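Local coordinates for protein GP23.1 (Bacillus phage spp1, PDB 2XF7) that is of unproven function but is a putative chaperone of the phage, built as a small helical subunit that assembles into a hexamer, at residues 5-10 with 31-36. Sequence-based numbering, arbitrary orientation.
Sequences LLYGYF and GDLTQE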
loop_
_atom_site.group_PDB
_atom_site.type_symbol
_atom_site.label_atom_id
_atom_site.label_comp_id
_atom_site.label_asym_id
_atom_site.label_seq_id
_atom_site.Cartn_x
_atom_site.Cartn_y
_atom_site.Cartn_z
ATOM N N LEU B 5 -3.807 1.636 -13.733
ATOM C CA LEU B 5 -3.254 1.658 -12.365
ATOM C C LEU B 5 -4.181 1.007 -11.319
ATOM O O LEU B 5 -3.684 0.379 -10.368
ATOM C CB LEU B 5 -2.953 3.099 -11.958
ATOM C CG LEU B 5 -1.749 3.757 -12.637
ATOM C CD1 LEU B 5 -1.490 5.157 -12.050
ATOM C CD2 LEU B 5 -0.465 2.903 -12.563
ATOM N N LEU B 6 -5.509 1.143 -11.514
ATOM C CA LEU B 6 -6.519 0.593 -10.596
ATOM C C LEU B 6 -6.973 -0.801 -10.906
ATOM O O LEU B 6 -7.959 -1.286 -10.321
ATOM C CB LEU B 6 -7.721 1.554 -10.572
ATOM C CG LEU B 6 -7.391 2.950 -9.986
ATOM C CD1 LEU B 6 -8.511 3.924 -10.212
ATOM C CD2 LEU B 6 -6.979 2.858 -8.502
ATOM N N TYR B 7 -6.305 -1.473 -11.849
ATOM C CA TYR B 7 -6.704 -2.851 -12.143
ATOM C C TYR B 7 -6.758 -3.742 -10.835
ATOM O O TYR B 7 -7.794 -4.382 -10.542
ATOM C CB TYR B 7 -5.776 -3.472 -13.176
ATOM C CG TYR B 7 -6.175 -4.893 -13.515
ATOM C CD1 TYR B 7 -7.240 -5.152 -14.356
ATOM C CD2 TYR B 7 -5.594 -5.977 -12.857
ATOM C CE1 TYR B 7 -7.635 -6.451 -14.627
ATOM C CE2 TYR B 7 -5.976 -7.289 -13.120
ATOM C CZ TYR B 7 -6.990 -7.528 -14.024
ATOM O OH TYR B 7 -7.402 -8.800 -14.292
ATOM N N GLY B 8 -5.677 -3.741 -10.075
ATOM C CA GLY B 8 -5.629 -4.581 -8.876
ATOM C C GLY B 8 -6.688 -4.141 -7.880
ATOM O O GLY B 8 -7.289 -4.992 -7.181
ATOM N N TYR B 9 -6.860 -2.824 -7.746
ATOM C CA TYR B 9 -7.850 -2.286 -6.817
ATOM C C TYR B 9 -9.255 -2.875 -7.147
ATOM O O TYR B 9 -9.969 -3.333 -6.251
ATOM C CB TYR B 9 -7.889 -0.759 -6.959
ATOM C CG TYR B 9 -8.904 -0.127 -6.073
ATOM C CD1 TYR B 9 -8.629 0.102 -4.728
ATOM C CD2 TYR B 9 -10.112 0.335 -6.591
ATOM C CE1 TYR B 9 -9.546 0.749 -3.907
ATOM C CE2 TYR B 9 -11.047 0.972 -5.777
ATOM C CZ TYR B 9 -10.756 1.167 -4.428
ATOM O OH TYR B 9 -11.646 1.767 -3.573
ATOM N N PHE B 10 -9.670 -2.821 -8.431
ATOM C CA PHE B 10 -10.997 -3.317 -8.820
ATOM C C PHE B 10 -11.070 -4.855 -8.750
ATOM O O PHE B 10 -12.111 -5.413 -8.338
ATOM C CB PHE B 10 -11.418 -2.802 -10.195
ATOM C CG PHE B 10 -11.788 -1.329 -10.096
ATOM C CD1 PHE B 10 -12.914 -0.926 -9.385
ATOM C CD2 PHE B 10 -11.037 -0.360 -10.752
ATOM C CE1 PHE B 10 -13.263 0.462 -9.290
ATOM C CE2 PHE B 10 -11.422 1.029 -10.696
ATOM C CZ PHE B 10 -12.504 1.406 -9.938
ATOM N N GLY B 31 -13.017 5.544 -17.819
ATOM C CA GLY B 31 -11.651 5.365 -18.322
ATOM C C GLY B 31 -10.704 4.893 -17.226
ATOM O O GLY B 31 -9.482 4.931 -17.396
ATOM N N ASP B 32 -11.247 4.383 -16.102
ATOM C CA ASP B 32 -10.356 3.853 -15.053
ATOM C C ASP B 32 -9.957 2.358 -15.254
ATOM O O ASP B 32 -9.048 1.820 -14.563
ATOM C CB ASP B 32 -10.928 4.068 -13.647
ATOM C CG ASP B 32 -10.935 5.551 -13.239
ATOM O OD1 ASP B 32 -10.068 6.323 -13.725
ATOM O OD2 ASP B 32 -11.847 5.952 -12.494
ATOM N N LEU B 33 -10.706 1.685 -16.157
ATOM C CA LEU B 33 -10.431 0.300 -16.569
ATOM C C LEU B 33 -10.768 0.256 -18.040
ATOM O O LEU B 33 -11.632 1.021 -18.521
ATOM C CB LEU B 33 -11.371 -0.747 -15.913
ATOM C CG LEU B 33 -11.185 -1.070 -14.433
ATOM C CD1 LEU B 33 -12.274 -2.089 -14.007
ATOM C CD2 LEU B 33 -9.793 -1.669 -14.195
ATOM N N THR B 34 -10.088 -0.658 -18.746
ATOM C CA THR B 34 -10.558 -0.889 -20.142
ATOM C C THR B 34 -11.650 -1.981 -20.067
ATOM O O THR B 34 -11.753 -2.755 -19.077
ATOM C CB THR B 34 -9.405 -1.397 -21.047
ATOM O OG1 THR B 34 -8.980 -2.677 -20.564
ATOM C CG2 THR B 34 -8.226 -0.414 -21.053
ATOM N N GLN B 35 -12.418 -2.115 -21.172
ATOM C CA GLN B 35 -13.421 -3.180 -21.194
ATOM C C GLN B 35 -12.736 -4.565 -21.041
ATOM O O GLN B 35 -13.260 -5.447 -20.343
ATOM C CB GLN B 35 -14.190 -3.143 -22.532
ATOM C CG GLN B 35 -15.302 -4.183 -22.522
ATOM C CD GLN B 35 -16.321 -3.928 -21.421
ATOM O OE1 GLN B 35 -16.906 -2.833 -21.309
ATOM N NE2 GLN B 35 -16.537 -4.913 -20.561
ATOM N N GLU B 36 -11.592 -4.766 -21.712
ATOM C CA GLU B 36 -10.848 -6.034 -21.640
ATOM C C GLU B 36 -10.453 -6.322 -20.174
ATOM O O GLU B 36 -10.592 -7.473 -19.710
ATOM C CB GLU B 36 -9.577 -5.952 -22.480
ATOM C CG GLU B 36 -8.792 -7.253 -22.238
ATOM C CD GLU B 36 -7.761 -7.482 -23.297
ATOM O OE1 GLU B 36 -8.195 -7.565 -24.477
ATOM O OE2 GLU B 36 -6.546 -7.549 -22.954
HETATM O O HOH W 1 -6.773 2.898 -13.623
#
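Leu33 lies between Tyr7 and Phe10 and gives the largest share of the contact. Its CG sits 3.8 Å from Phe10 CD2, approaching the ring at a slant. Leu33 CD1 also reaches back to Phe10 CB at 4.0 Å. The other methyl, Leu33 CD2, packs on Tyr7 CA at 3.9 Å and passes obliquely by the tyrosine ring. In Leu33, CG is anti to the carbonyl carbon (chi1 -72°), which swings the branch point toward the first turn of helix 7-15. Beside this, Asp32 CB meets Leu6 CD1 at 4.2 Å and the Phe10 ring at a tilt.

No direct hydrogen bond joins the segments. One water does so: it accepts from Leu6 N at 3.0 Å and donates to Asp32 O at 2.7 Å. Leu6 is the N-cap residue, and its O takes the first-turn bond from Phe10 N.

Ala27 of helix 21-30 touches both Phe10 and Leu33, and Ile41 packs on Tyr7 and Phe10. The Asp32 carboxylate turns to the second subunit, with a salt bridge to Lys40 and hydrogen bonds to Tyr7 and Tyr44 there. Leu33 and Phe10 thus belong to the core between the three helices, where the loop after a Schellman motif packs against the first helix, while Leu6 and Asp32 carry the contact to the subunit interface.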